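Local coordinates for protease Do-like 8, chloroplastic (Arabidopsis thaliana, PDB 4IC6), which is probably a serine endopeptidase of the HtrA (Deg) family in the chloroplast thylakoid, cleaving proteins with a trypsin-like domain that is followed by a PDZ domain, at residues G160-F163 with H167-T170. The protein carries 1 engineered substitution. Numbering follows the deposited sequence.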
loop_
_atom_site.group_PDB
_atom_site.type_symbol
_atom_site.label_atom_id
_atom_site.label_comp_id
_atom_site.label_asym_id
_atom_site.label_seq_id
_atom_site.Cartn_x
_atom_site.Cartn_y
_atom_site.Cartn_z
ATOM N N GLY A 160 24.395 10.655 14.644
ATOM C CA GLY A 160 23.451 11.726 14.388
ATOM C C GLY A 160 23.176 12.565 15.620
ATOM O O GLY A 160 23.429 12.153 16.749
ATOM N N ASN A 161 22.664 13.765 15.397
ATOM C CA ASN A 161 22.156 14.607 16.471
ATOM C C ASN A 161 20.884 15.186 15.882
ATOM O O ASN A 161 20.865 16.327 15.425
ATOM C CB ASN A 161 23.181 15.687 16.807
ATOM C CG ASN A 161 22.686 16.684 17.844
ATOM O OD1 ASN A 161 21.563 16.586 18.363
ATOM N ND2 ASN A 161 23.537 17.659 18.159
ATOM N N PRO A 162 19.827 14.365 15.824
ATOM C CA PRO A 162 18.673 14.715 14.986
ATOM C C PRO A 162 17.737 15.751 15.598
ATOM O O PRO A 162 17.045 16.437 14.840
ATOM C CB PRO A 162 17.940 13.381 14.820
ATOM C CG PRO A 162 18.331 12.579 16.070
ATOM C CD PRO A 162 19.756 12.981 16.341
ATOM N N PHE A 163 17.711 15.873 16.920
ATOM C CA PHE A 163 16.775 16.818 17.552
ATOM C C PHE A 163 17.417 17.849 18.477
ATOM O O PHE A 163 16.729 18.719 19.026
ATOM C CB PHE A 163 15.659 16.062 18.273
ATOM C CG PHE A 163 14.968 15.052 17.401
ATOM C CD1 PHE A 163 14.281 15.457 16.265
ATOM C CD2 PHE A 163 15.011 13.697 17.707
ATOM C CE1 PHE A 163 13.643 14.529 15.451
ATOM C CE2 PHE A 163 14.369 12.770 16.902
ATOM C CZ PHE A 163 13.682 13.191 15.771
ATOM N N HIS A 167 22.382 12.305 21.123
ATOM C CA HIS A 167 22.998 11.770 19.914
ATOM C C HIS A 167 22.602 10.318 19.682
ATOM O O HIS A 167 22.198 9.616 20.617
ATOM C CB HIS A 167 24.526 11.907 19.968
ATOM C CG HIS A 167 25.012 13.307 19.759
ATOM N ND1 HIS A 167 24.881 14.294 20.717
ATOM C CD2 HIS A 167 25.615 13.890 18.697
ATOM C CE1 HIS A 167 25.388 15.423 20.254
ATOM N NE2 HIS A 167 25.841 15.205 19.032
ATOM N N THR A 168 22.733 9.874 18.435
ATOM C CA THR A 168 22.371 8.512 18.043
ATOM C C THR A 168 23.565 7.822 17.444
ATOM O O THR A 168 24.459 8.477 16.928
ATOM C CB THR A 168 21.274 8.507 16.961
ATOM O OG1 THR A 168 21.765 9.164 15.785
ATOM C CG2 THR A 168 20.042 9.259 17.441
ATOM N N LEU A 169 23.566 6.495 17.461
ATOM C CA LEU A 169 24.654 5.763 16.819
ATOM C C LEU A 169 24.095 4.541 16.136
ATOM O O LEU A 169 23.210 3.879 16.676
ATOM C CB LEU A 169 25.646 5.291 17.873
ATOM C CG LEU A 169 26.751 4.342 17.402
ATOM C CD1 LEU A 169 27.659 5.082 16.444
ATOM C CD2 LEU A 169 27.536 3.843 18.597
ATOM N N THR A 170 24.622 4.239 14.956
ATOM C CA THR A 170 24.442 2.919 14.365
ATOM C C THR A 170 25.800 2.418 13.913
ATOM O O THR A 170 26.711 3.209 13.682
ATOM C CB THR A 170 23.418 2.915 13.195
ATOM O OG1 THR A 170 23.922 3.685 12.094
ATOM C CG2 THR A 170 22.078 3.486 13.650
#
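The carbonyl oxygen of Gly160 accepts a hydrogen bond from Thr168 N at 2.9 Å and a more bent CA-H...O contact from His167 CA at 3.2 Å. In return Gly160 N donates to Thr168 O at 3.2 Å, which makes Gly160 and Thr168 an antiparallel hydrogen-bonded pair where strands 155-160 and 168-176 of the second trypsin-like barrel meet their connecting loop. With no side chain on Gly160, Thr168 OG1 can sit 3.4 Å from Gly160 CA; chi1 of 62° places this hydroxyl between the backbone N and carbonyl carbon, and it is hydrogen-bonded to Gly202 O. The methyl CG2 instead meets the Pro162 ring, 3.9 Å from CD; the Pro162 side chain is about 8 Å from that of Ala204, the engineered residue at the predicted nucleophile position. Asn161 CB lies over one face of the His167 imidazole, 3.8 Å from its centroid, in a CH-pi contact; the amide beyond is turned 41° from the ring plane. Asn161 ND2 donates to Gln111 OE1 and, like His167 NE2, to the Val42 carbonyl. A donor on NE2 implies that this imidazole nitrogen is protonated, and the shared acceptor ties both sides of the loop to the first barrel.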